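Local coordinates for protein N5-carboxyaminoimidazole ribonucleotide synthetase (Bacillus anthracis, PDB 3QFF) that probably catalyses the ATP-dependent carboxylation of aminoimidazole ribonucleotide to its N5-carboxy form with bicarbonate, a step of purine biosynthesis, at residues Arg9-Gly14 with Ser76-Tyr81; Pro45-Pro50 with Asp56-Ala61; Tyr285-Asp288 with Gln294-Gln297. All blocks are in the same frame, centred on the assembly; numbering follows the deposited sequence.

Interaction 1: residues Arg9-Gly14 with Ser76-Tyr81; sequences RIILPG and SDVVTY
I11 carries this contact. Its side chain points at the start of strand 78-81 and touches D77 and V78 with CG1, CG2 and CD1. The tight part is apolar. I11 CG1 lies 4.0 Å from V78 CB, and I11 CG2 lies 4.0 Å from V78 CG1. The two branched side chains cross obliquely. The end of I11 reaches further, and its CD1 comes to 3.6 Å from the backbone O of D77. This split follows from the first torsion of I11 (chi1 -50°): CG2 stands anti to the backbone N, while CG1 stands beside it. V78 and I11 are both buried. I302 and C303 of helix 294-303 add to the same apolar patch.

The D77 side is looser. Of the D77 side chain, only CB comes near I11, 4.1 Å from its CG2, and the residue is partly exposed. Its carboxylate serves another purpose: OD2 accepts a hydrogen bond from T16 N, at the start of strand 16-20. The 9-14 segment has a second surface away from the strand, where I10, L12 and P13 pack on the second subunit.

The contact thus lays an N-terminal loop across the start of an outermost strand in a four-stranded parallel sheet with order 3-2-1-4. That sheet belongs to the Rossmann-like preATP-grasp domain.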
ATOM      1  N   ARG A   9     -24.919   1.166  -8.903  1.00 39.31           N
ATOM      2  CA  ARG A   9     -24.591   0.092  -7.933  1.00 36.13           C
ATOM      3  C   ARG A   9     -23.186   0.205  -7.317  1.00 33.68           C
ATOM      4  O   ARG A   9     -22.169   0.085  -8.016  1.00 32.40           O
ATOM      5  CB  ARG A   9     -24.777  -1.277  -8.575  1.00 36.50           C
ATOM      6  CG  ARG A   9     -24.658  -2.465  -7.611  1.00 36.11           C
ATOM      7  CD  ARG A   9     -25.345  -3.670  -8.244  1.00 35.92           C
ATOM      8  NE  ARG A   9     -25.194  -4.881  -7.458  1.00 34.50           N
ATOM      9  CZ  ARG A   9     -25.803  -6.031  -7.728  1.00 34.14           C
ATOM     10  NH1 ARG A   9     -26.615  -6.142  -8.776  1.00 33.14           N
ATOM     11  NH2 ARG A   9     -25.596  -7.075  -6.944  1.00 33.10           N
ATOM     12  N   ILE A  10     -23.154   0.423  -6.004  1.00 30.46           N
ATOM     13  CA  ILE A  10     -21.914   0.608  -5.258  1.00 28.24           C
ATOM     14  C   ILE A  10     -21.725  -0.532  -4.275  1.00 26.85           C
ATOM     15  O   ILE A  10     -22.668  -0.931  -3.586  1.00 26.33           O
ATOM     16  CB  ILE A  10     -21.920   1.958  -4.492  1.00 28.93           C
ATOM     17  CG1 ILE A  10     -21.987   3.136  -5.479  1.00 29.46           C
ATOM     18  CG2 ILE A  10     -20.695   2.076  -3.561  1.00 28.38           C
ATOM     19  CD1 ILE A  10     -22.305   4.499  -4.810  1.00 31.64           C
ATOM     20  N   ILE A  11     -20.506  -1.065  -4.222  1.00 25.32           N
ATOM     21  CA  ILE A  11     -20.135  -2.096  -3.243  1.00 23.52           C
ATOM     22  C   ILE A  11     -19.301  -1.445  -2.134  1.00 24.00           C
ATOM     23  O   ILE A  11     -18.124  -1.111  -2.334  1.00 22.48           O
ATOM     24  CB  ILE A  11     -19.347  -3.258  -3.898  1.00 23.13           C
ATOM     25  CG1 ILE A  11     -20.056  -3.802  -5.152  1.00 21.06           C
ATOM     26  CG2 ILE A  11     -19.036  -4.359  -2.880  1.00 23.23           C
ATOM     27  CD1 ILE A  11     -21.496  -4.418  -4.895  1.00 18.92           C
ATOM     28  N   LEU A  12     -19.923  -1.277  -0.971  1.00 23.80           N
ATOM     29  CA  LEU A  12     -19.325  -0.528   0.133  1.00 25.03           C
ATOM     30  C   LEU A  12     -18.247  -1.288   0.895  1.00 25.03           C
ATOM     31  O   LEU A  12     -18.302  -2.518   1.009  1.00 25.54           O
ATOM     32  CB  LEU A  12     -20.412  -0.065   1.119  1.00 24.05           C
ATOM     33  CG  LEU A  12     -21.386   0.998   0.616  1.00 26.64           C
ATOM     34  CD1 LEU A  12     -22.537   1.233   1.622  1.00 26.41           C
ATOM     35  CD2 LEU A  12     -20.647   2.299   0.266  1.00 26.96           C
ATOM     36  N   PRO A  13     -17.271  -0.552   1.449  1.00 25.46           N
ATOM     37  CA  PRO A  13     -16.325  -1.133   2.409  1.00 25.59           C
ATOM     38  C   PRO A  13     -17.048  -2.000   3.423  1.00 26.05           C
ATOM     39  O   PRO A  13     -18.134  -1.631   3.882  1.00 26.06           O
ATOM     40  CB  PRO A  13     -15.747   0.092   3.085  1.00 26.03           C
ATOM     41  CG  PRO A  13     -15.691   1.114   1.941  1.00 25.27           C
ATOM     42  CD  PRO A  13     -16.962   0.865   1.160  1.00 25.73           C
ATOM     43  N   GLY A  14     -16.473  -3.165   3.733  1.00 26.00           N
ATOM     44  CA  GLY A  14     -17.092  -4.092   4.671  1.00 25.26           C
ATOM     45  C   GLY A  14     -17.659  -5.304   3.957  1.00 25.44           C
ATOM     46  O   GLY A  14     -17.790  -6.367   4.551  1.00 25.42           O
ATOM     47  N   SER A  76     -19.787 -13.788  -2.027  1.00 23.89           N
ATOM     48  CA  SER A  76     -19.140 -12.558  -2.499  1.00 23.60           C
ATOM     49  C   SER A  76     -20.169 -11.510  -2.918  1.00 23.08           C
ATOM     50  O   SER A  76     -21.135 -11.824  -3.602  1.00 23.45           O
ATOM     51  CB  SER A  76     -18.253 -12.874  -3.712  1.00 23.62           C
ATOM     52  OG  SER A  76     -17.206 -13.752  -3.351  1.00 24.56           O
ATOM     53  N   ASP A  77     -19.942 -10.259  -2.521  1.00 22.97           N
ATOM     54  CA  ASP A  77     -20.761  -9.132  -2.965  1.00 22.46           C
ATOM     55  C   ASP A  77     -20.379  -8.622  -4.353  1.00 22.90           C
ATOM     56  O   ASP A  77     -21.208  -8.031  -5.060  1.00 23.13           O
ATOM     57  CB  ASP A  77     -20.695  -8.030  -1.918  1.00 22.72           C
ATOM     58  CG  ASP A  77     -21.199  -8.522  -0.562  1.00 22.78           C
ATOM     59  OD1 ASP A  77     -22.439  -8.497  -0.352  1.00 23.40           O
ATOM     60  OD2 ASP A  77     -20.368  -8.974   0.259  1.00 22.33           O
ATOM     61  N   VAL A  78     -19.128  -8.861  -4.737  1.00 22.31           N
ATOM     62  CA  VAL A  78     -18.649  -8.571  -6.094  1.00 22.13           C
ATOM     63  C   VAL A  78     -17.586  -9.607  -6.421  1.00 21.83           C
ATOM     64  O   VAL A  78     -16.809 -10.013  -5.542  1.00 22.46           O
ATOM     65  CB  VAL A  78     -18.126  -7.093  -6.260  1.00 22.27           C
ATOM     66  CG1 VAL A  78     -16.968  -6.780  -5.311  1.00 21.43           C
ATOM     67  CG2 VAL A  78     -17.732  -6.790  -7.733  1.00 21.12           C
ATOM     68  N   VAL A  79     -17.573 -10.060  -7.668  1.00 21.67           N
ATOM     69  CA  VAL A  79     -16.585 -11.036  -8.136  1.00 21.74           C
ATOM     70  C   VAL A  79     -15.682 -10.413  -9.219  1.00 21.84           C
ATOM     71  O   VAL A  79     -16.165  -9.746 -10.135  1.00 22.23           O
ATOM     72  CB  VAL A  79     -17.275 -12.332  -8.656  1.00 21.55           C
ATOM     73  CG1 VAL A  79     -16.247 -13.370  -9.160  1.00 21.73           C
ATOM     74  CG2 VAL A  79     -18.150 -12.962  -7.551  1.00 21.90           C
ATOM     75  N   THR A  80     -14.378 -10.635  -9.096  1.00 22.02           N
ATOM     76  CA  THR A  80     -13.421 -10.286 -10.137  1.00 22.99           C
ATOM     77  C   THR A  80     -12.505 -11.488 -10.360  1.00 24.03           C
ATOM     78  O   THR A  80     -12.591 -12.494  -9.642  1.00 22.89           O
ATOM     79  CB  THR A  80     -12.626  -8.966  -9.796  1.00 23.01           C
ATOM     80  OG1 THR A  80     -11.725  -8.644 -10.864  1.00 23.52           O
ATOM     81  CG2 THR A  80     -11.834  -9.114  -8.498  1.00 22.46           C
ATOM     82  N   TYR A  81     -11.644 -11.402 -11.366  1.00 25.49           N
ATOM     83  CA  TYR A  81     -10.755 -12.514 -11.694  1.00 26.84           C
ATOM     84  C   TYR A  81      -9.334 -12.041 -11.941  1.00 28.00           C
ATOM     85  O   TYR A  81      -9.109 -10.938 -12.452  1.00 28.71           O
ATOM     86  CB  TYR A  81     -11.255 -13.228 -12.960  1.00 26.76           C
ATOM     87  CG  TYR A  81     -11.362 -12.275 -14.136  1.00 27.01           C
ATOM     88  CD1 TYR A  81     -12.564 -11.630 -14.432  1.00 26.72           C
ATOM     89  CD2 TYR A  81     -10.240 -11.977 -14.913  1.00 27.36           C
ATOM     90  CE1 TYR A  81     -12.649 -10.720 -15.503  1.00 28.41           C
ATOM     91  CE2 TYR A  81     -10.313 -11.076 -15.967  1.00 26.78           C
ATOM     92  CZ  TYR A  81     -11.509 -10.457 -16.257  1.00 26.95           C
ATOM     93  OH  TYR A  81     -11.552  -9.570 -17.299  1.00 29.31           O
TER

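Interaction 2: residues Pro45-Pro50 with Asp56-Ala61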
ATOM      1  N   PRO A  45      -6.724 -23.421  -7.371  1.00 31.22           N
ATOM      2  CA  PRO A  45      -6.431 -24.864  -7.342  1.00 32.05           C
ATOM      3  C   PRO A  45      -5.462 -25.318  -6.249  1.00 33.40           C
ATOM      4  O   PRO A  45      -5.504 -26.487  -5.836  1.00 33.57           O
ATOM      5  CB  PRO A  45      -5.797 -25.111  -8.716  1.00 32.33           C
ATOM      6  CG  PRO A  45      -6.391 -24.088  -9.589  1.00 32.23           C
ATOM      7  CD  PRO A  45      -6.543 -22.865  -8.720  1.00 30.89           C
ATOM      8  N   THR A  46      -4.582 -24.423  -5.804  1.00 34.55           N
ATOM      9  CA  THR A  46      -3.556 -24.772  -4.814  1.00 35.58           C
ATOM     10  C   THR A  46      -3.854 -24.102  -3.478  1.00 35.88           C
ATOM     11  O   THR A  46      -4.265 -22.946  -3.447  1.00 36.34           O
ATOM     12  CB  THR A  46      -2.153 -24.339  -5.285  1.00 35.64           C
ATOM     13  OG1 THR A  46      -1.954 -24.758  -6.639  1.00 36.63           O
ATOM     14  CG2 THR A  46      -1.066 -24.960  -4.409  1.00 37.04           C
ATOM     15  N   LYS A  47      -3.648 -24.832  -2.385  1.00 35.91           N
ATOM     16  CA  LYS A  47      -3.781 -24.282  -1.034  1.00 36.25           C
ATOM     17  C   LYS A  47      -2.646 -23.309  -0.717  1.00 35.62           C
ATOM     18  O   LYS A  47      -1.563 -23.401  -1.294  1.00 35.85           O
ATOM     19  CB  LYS A  47      -3.837 -25.411   0.011  1.00 36.50           C
ATOM     20  CG  LYS A  47      -4.150 -24.936   1.441  1.00 39.26           C
ATOM     21  CD  LYS A  47      -5.184 -25.822   2.140  1.00 42.46           C
ATOM     22  CE  LYS A  47      -4.518 -26.899   2.986  1.00 45.05           C
ATOM     23  NZ  LYS A  47      -4.185 -26.380   4.352  1.00 46.18           N
ATOM     24  N   ASN A  48      -2.907 -22.383   0.205  1.00 34.76           N
ATOM     25  CA  ASN A  48      -1.923 -21.394   0.643  1.00 34.06           C
ATOM     26  C   ASN A  48      -1.332 -20.568  -0.519  1.00 32.38           C
ATOM     27  O   ASN A  48      -0.135 -20.230  -0.515  1.00 32.27           O
ATOM     28  CB  ASN A  48      -0.819 -22.085   1.475  1.00 34.99           C
ATOM     29  CG  ASN A  48      -0.004 -21.112   2.302  1.00 37.10           C
ATOM     30  OD1 ASN A  48      -0.539 -20.184   2.922  1.00 39.95           O
ATOM     31  ND2 ASN A  48       1.307 -21.323   2.322  1.00 40.07           N
ATOM     32  N   SER A  49      -2.166 -20.248  -1.513  1.00 29.96           N
ATOM     33  CA  SER A  49      -1.734 -19.397  -2.636  1.00 28.01           C
ATOM     34  C   SER A  49      -1.321 -18.011  -2.132  1.00 26.85           C
ATOM     35  O   SER A  49      -1.619 -17.667  -0.991  1.00 26.84           O
ATOM     36  CB  SER A  49      -2.830 -19.272  -3.704  1.00 27.68           C
ATOM     37  OG  SER A  49      -3.991 -18.653  -3.189  1.00 26.36           O
ATOM     38  N   PRO A  50      -0.599 -17.224  -2.961  1.00 26.03           N
ATOM     39  CA  PRO A  50      -0.274 -15.855  -2.566  1.00 25.36           C
ATOM     40  C   PRO A  50      -1.493 -15.049  -2.121  1.00 25.33           C
ATOM     41  O   PRO A  50      -1.411 -14.322  -1.127  1.00 24.37           O
ATOM     42  CB  PRO A  50       0.320 -15.263  -3.843  1.00 25.13           C
ATOM     43  CG  PRO A  50       1.026 -16.417  -4.454  1.00 25.00           C
ATOM     44  CD  PRO A  50       0.110 -17.602  -4.203  1.00 26.22           C
ATOM     45  N   ASP A  56      -9.691 -13.747   3.688  1.00 29.64           N
ATOM     46  CA  ASP A  56     -10.481 -14.153   4.851  1.00 29.73           C
ATOM     47  C   ASP A  56     -11.047 -15.554   4.607  1.00 29.72           C
ATOM     48  O   ASP A  56     -11.140 -16.379   5.530  1.00 29.01           O
ATOM     49  CB  ASP A  56     -11.632 -13.175   5.124  1.00 30.01           C
ATOM     50  CG  ASP A  56     -11.157 -11.744   5.381  1.00 31.08           C
ATOM     51  OD1 ASP A  56     -11.044 -11.356   6.562  1.00 33.44           O
ATOM     52  OD2 ASP A  56     -10.894 -11.002   4.405  1.00 29.85           O
ATOM     53  N   ILE A  57     -11.422 -15.817   3.358  1.00 29.20           N
ATOM     54  CA  ILE A  57     -11.964 -17.118   2.951  1.00 29.79           C
ATOM     55  C   ILE A  57     -11.179 -17.693   1.760  1.00 29.52           C
ATOM     56  O   ILE A  57     -10.899 -16.977   0.795  1.00 28.63           O
ATOM     57  CB  ILE A  57     -13.468 -17.005   2.601  1.00 29.53           C
ATOM     58  CG1 ILE A  57     -14.244 -16.460   3.804  1.00 31.58           C
ATOM     59  CG2 ILE A  57     -14.040 -18.354   2.145  1.00 30.72           C
ATOM     60  CD1 ILE A  57     -15.695 -16.134   3.515  1.00 32.76           C
ATOM     61  N   GLU A  58     -10.831 -18.979   1.841  1.00 29.57           N
ATOM     62  CA  GLU A  58     -10.122 -19.683   0.776  1.00 29.80           C
ATOM     63  C   GLU A  58     -10.932 -20.889   0.286  1.00 30.18           C
ATOM     64  O   GLU A  58     -11.319 -21.742   1.080  1.00 30.16           O
ATOM     65  CB  GLU A  58      -8.744 -20.131   1.276  1.00 30.61           C
ATOM     66  CG  GLU A  58      -7.890 -20.943   0.276  1.00 31.75           C
ATOM     67  CD  GLU A  58      -6.612 -21.522   0.911  1.00 34.92           C
ATOM     68  OE1 GLU A  58      -5.636 -21.781   0.183  1.00 35.59           O
ATOM     69  OE2 GLU A  58      -6.562 -21.704   2.146  1.00 38.72           O
ATOM     70  N   ILE A  59     -11.200 -20.939  -1.017  1.00 29.85           N
ATOM     71  CA  ILE A  59     -11.775 -22.125  -1.650  1.00 29.82           C
ATOM     72  C   ILE A  59     -10.743 -22.785  -2.563  1.00 29.51           C
ATOM     73  O   ILE A  59     -10.285 -22.192  -3.547  1.00 28.60           O
ATOM     74  CB  ILE A  59     -13.066 -21.796  -2.441  1.00 29.89           C
ATOM     75  CG1 ILE A  59     -14.112 -21.180  -1.517  1.00 29.76           C
ATOM     76  CG2 ILE A  59     -13.620 -23.048  -3.118  1.00 30.69           C
ATOM     77  CD1 ILE A  59     -15.220 -20.444  -2.235  1.00 29.24           C
ATOM     78  N   VAL A  60     -10.375 -24.018  -2.232  1.00 29.12           N
ATOM     79  CA  VAL A  60      -9.367 -24.733  -2.993  1.00 29.37           C
ATOM     80  C   VAL A  60     -10.084 -25.653  -3.986  1.00 29.84           C
ATOM     81  O   VAL A  60     -10.608 -26.701  -3.595  1.00 29.85           O
ATOM     82  CB  VAL A  60      -8.357 -25.478  -2.060  1.00 29.59           C
ATOM     83  CG1 VAL A  60      -7.282 -26.203  -2.869  1.00 29.77           C
ATOM     84  CG2 VAL A  60      -7.688 -24.487  -1.113  1.00 29.84           C
ATOM     85  N   ALA A  61     -10.132 -25.225  -5.255  1.00 29.73           N
ATOM     86  CA  ALA A  61     -10.804 -25.971  -6.337  1.00 30.52           C
ATOM     87  C   ALA A  61     -10.279 -25.617  -7.736  1.00 30.74           C
ATOM     88  O   ALA A  61      -9.577 -24.621  -7.896  1.00 31.13           O
ATOM     89  CB  ALA A  61     -12.306 -25.750  -6.278  1.00 29.78           C
TER
HETATM   90  O   HOH W   1      -5.116 -20.948  -2.078  1.00 35.11           O
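E58 reaches from strand 57-60 across to the loop 45-50, and its side chain crosses that of K47 at about a right angle. Its CG stands anti to the backbone N (chi1 178°) and the chain runs on extended, which carries the carboxylate to the loop backbone. There OE1 accepts a hydrogen bond from N48 N at 2.8 Å. The bond is bent, 139° at the hydrogen, and it uses the syn lone pair of OE1. The same oxygen also passes close to K47, 3.3 Å from its CA.

A water completes the bridge. It donates to E58 OE1 and to T46 O, and accepts from S49 N. The carboxylate is therefore tied to three backbone groups of the loop, N48 N directly and T46 O and S49 N through the water.

V60 works beside this polar group. Its CG1 sits 3.5 Å from P45 O, and its CG2 lies 3.9 Å from K47 CA. P45 closes the far end, where its CA makes a CH-O contact with A61 O at 3.2 Å.

The lysine end does not join in. K47 bends away beyond CG, and its NZ stays 5.7 Å from E58 OE2. The chemistry is that of a carboxylate held by one main-chain amide and a water at a partly exposed site. Two donors on OE1, N48 N and the water, would be consistent with an ionised carboxylate, with K47 adding at most a weak long-range attraction.

Interaction 3: residues Tyr285-Asp288 with Gln294-Gln297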
ATOM      1  N   TYR A 285       4.743  -0.835 -11.311  1.00 19.43           N
ATOM      2  CA  TYR A 285       5.378   0.437 -10.945  1.00 19.31           C
ATOM      3  C   TYR A 285       4.431   1.381 -10.199  1.00 19.12           C
ATOM      4  O   TYR A 285       4.881   2.181  -9.388  1.00 19.18           O
ATOM      5  CB  TYR A 285       5.928   1.156 -12.185  1.00 19.48           C
ATOM      6  CG  TYR A 285       4.884   1.849 -13.033  1.00 19.96           C
ATOM      7  CD1 TYR A 285       4.243   1.183 -14.082  1.00 20.02           C
ATOM      8  CD2 TYR A 285       4.561   3.193 -12.808  1.00 21.24           C
ATOM      9  CE1 TYR A 285       3.294   1.833 -14.879  1.00 22.32           C
ATOM     10  CE2 TYR A 285       3.617   3.846 -13.583  1.00 22.45           C
ATOM     11  CZ  TYR A 285       2.994   3.166 -14.622  1.00 21.39           C
ATOM     12  OH  TYR A 285       2.066   3.830 -15.374  1.00 24.48           O
ATOM     13  N   THR A 286       3.132   1.296 -10.492  1.00 19.55           N
ATOM     14  CA  THR A 286       2.147   2.226  -9.926  1.00 19.33           C
ATOM     15  C   THR A 286       2.032   2.114  -8.398  1.00 19.97           C
ATOM     16  O   THR A 286       1.569   3.049  -7.752  1.00 19.64           O
ATOM     17  CB  THR A 286       0.730   2.003 -10.491  1.00 19.18           C
ATOM     18  OG1 THR A 286       0.308   0.651 -10.223  1.00 18.52           O
ATOM     19  CG2 THR A 286       0.698   2.281 -11.984  1.00 17.70           C
ATOM     20  N   GLN A 287       2.424   0.967  -7.845  1.00 20.97           N
ATOM     21  CA  GLN A 287       2.346   0.721  -6.402  1.00 22.11           C
ATOM     22  C   GLN A 287       3.179   1.688  -5.591  1.00 22.70           C
ATOM     23  O   GLN A 287       2.844   1.987  -4.448  1.00 22.95           O
ATOM     24  CB  GLN A 287       2.839  -0.686  -6.070  1.00 22.08           C
ATOM     25  CG  GLN A 287       1.832  -1.793  -6.346  1.00 23.90           C
ATOM     26  CD  GLN A 287       2.353  -3.117  -5.862  1.00 26.86           C
ATOM     27  OE1 GLN A 287       3.468  -3.543  -6.219  1.00 25.73           O
ATOM     28  NE2 GLN A 287       1.574  -3.768  -5.017  1.00 27.19           N
ATOM     29  N   ASP A 288       4.297   2.130  -6.159  1.00 22.90           N
ATOM     30  CA  ASP A 288       5.204   3.010  -5.427  1.00 24.25           C
ATOM     31  C   ASP A 288       5.353   4.397  -6.046  1.00 24.38           C
ATOM     32  O   ASP A 288       5.705   5.348  -5.355  1.00 24.51           O
ATOM     33  CB  ASP A 288       6.562   2.309  -5.226  1.00 23.93           C
ATOM     34  CG  ASP A 288       6.437   1.046  -4.377  1.00 25.04           C
ATOM     35  OD1 ASP A 288       6.037   1.169  -3.195  1.00 26.76           O
ATOM     36  OD2 ASP A 288       6.714  -0.069  -4.885  1.00 24.17           O
ATOM     37  N   GLN A 294      -2.491   0.541  -9.706  1.00 19.99           N
ATOM     38  CA  GLN A 294      -3.444  -0.155 -10.574  1.00 19.47           C
ATOM     39  C   GLN A 294      -4.403  -1.049  -9.783  1.00 20.35           C
ATOM     40  O   GLN A 294      -5.558  -1.264 -10.197  1.00 19.36           O
ATOM     41  CB  GLN A 294      -2.712  -0.953 -11.658  1.00 20.28           C
ATOM     42  CG  GLN A 294      -1.894  -2.136 -11.145  1.00 20.13           C
ATOM     43  CD  GLN A 294      -1.277  -2.968 -12.265  1.00 22.23           C
ATOM     44  OE1 GLN A 294      -1.757  -2.965 -13.402  1.00 21.42           O
ATOM     45  NE2 GLN A 294      -0.232  -3.719 -11.931  1.00 20.00           N
ATOM     46  N   PHE A 295      -3.914  -1.569  -8.646  1.00 20.02           N
ATOM     47  CA  PHE A 295      -4.707  -2.430  -7.770  1.00 20.12           C
ATOM     48  C   PHE A 295      -5.785  -1.683  -6.990  1.00 20.41           C
ATOM     49  O   PHE A 295      -6.957  -2.118  -6.960  1.00 20.35           O
ATOM     50  CB  PHE A 295      -3.790  -3.264  -6.838  1.00 19.68           C
ATOM     51  CG  PHE A 295      -2.823  -4.131  -7.600  1.00 18.36           C
ATOM     52  CD1 PHE A 295      -1.485  -3.765  -7.750  1.00 18.16           C
ATOM     53  CD2 PHE A 295      -3.285  -5.286  -8.223  1.00 18.58           C
ATOM     54  CE1 PHE A 295      -0.618  -4.569  -8.499  1.00 19.02           C
ATOM     55  CE2 PHE A 295      -2.443  -6.091  -8.978  1.00 19.34           C
ATOM     56  CZ  PHE A 295      -1.100  -5.734  -9.117  1.00 20.24           C
ATOM     57  N   GLY A 296      -5.397  -0.580  -6.348  1.00 20.71           N
ATOM     58  CA  GLY A 296      -6.384   0.309  -5.719  1.00 20.58           C
ATOM     59  C   GLY A 296      -7.406   0.810  -6.732  1.00 21.53           C
ATOM     60  O   GLY A 296      -8.598   0.944  -6.407  1.00 21.85           O
ATOM     61  N   GLN A 297      -6.950   1.090  -7.955  1.00 20.63           N
ATOM     62  CA  GLN A 297      -7.844   1.528  -9.039  1.00 21.21           C
ATOM     63  C   GLN A 297      -8.833   0.447  -9.445  1.00 20.69           C
ATOM     64  O   GLN A 297     -10.018   0.721  -9.623  1.00 21.18           O
ATOM     65  CB  GLN A 297      -7.064   2.008 -10.276  1.00 21.30           C
ATOM     66  CG  GLN A 297      -6.336   3.325 -10.086  1.00 22.33           C
ATOM     67  CD  GLN A 297      -7.282   4.533  -9.975  1.00 25.24           C
ATOM     68  OE1 GLN A 297      -8.191   4.559  -9.138  1.00 27.27           O
ATOM     69  NE2 GLN A 297      -7.049   5.539 -10.807  1.00 23.23           N
TER
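The ring of F295 and the side-chain amide of Q287 meet at an angle of 61° between their planes. The approach is oblique. Q287 NE2 and CG both lie 4.1 Å from F295 CD1. One face of the ring is covered from its own segment by Q294 CG, offset toward the rim. The ring also packs on M28, M29 and A32 of helix 24-35. On the other segment, T286 CG2 lies 3.6 Å above one face of the Y285 ring, again near the rim.

The polar link is T286 OG1, which accepts a hydrogen bond from Q294 N at 2.8 Å. At 170° it is nearly straight. With chi1 at 58°, OG1 sits between the backbone N and the carbonyl carbon of T286, turned to helix 294-303. The buried hydroxyl also donates to G283 O, just before its own segment. Q294 NE2 bonds to H280 O.

Q294 N belongs to the first turn of its helix, where an amide has no earlier helical carbonyl to meet. A side-chain oxygen from the preceding short helix takes that place. The arrangement is a compact helix-loop-helix junction following strand 270-276 of the ATP-grasp fold, packed against the Rossmann-like domain.

Interaction 2 comes first to closure, since 45-50 and 56-61 both fall between the two segments of interaction 1. Interaction 3 follows later in the chain. Interactions 1 and 2 involve the two outermost strands of the same parallel sheet, 78-81 and 57-60, with centres about 19 Å apart and nearest atoms about 7 Å apart. Interaction 3 lies about 19 Å from interaction 1 and about 24 Å from interaction 2, centre to centre. No pair touches. Helix 294-303 connects 1 and 3. Its start packs through F295 on helix 24-35 and its end on I11 and V78, consistent with a helix that joins the ATP-grasp part to the preATP-grasp domain.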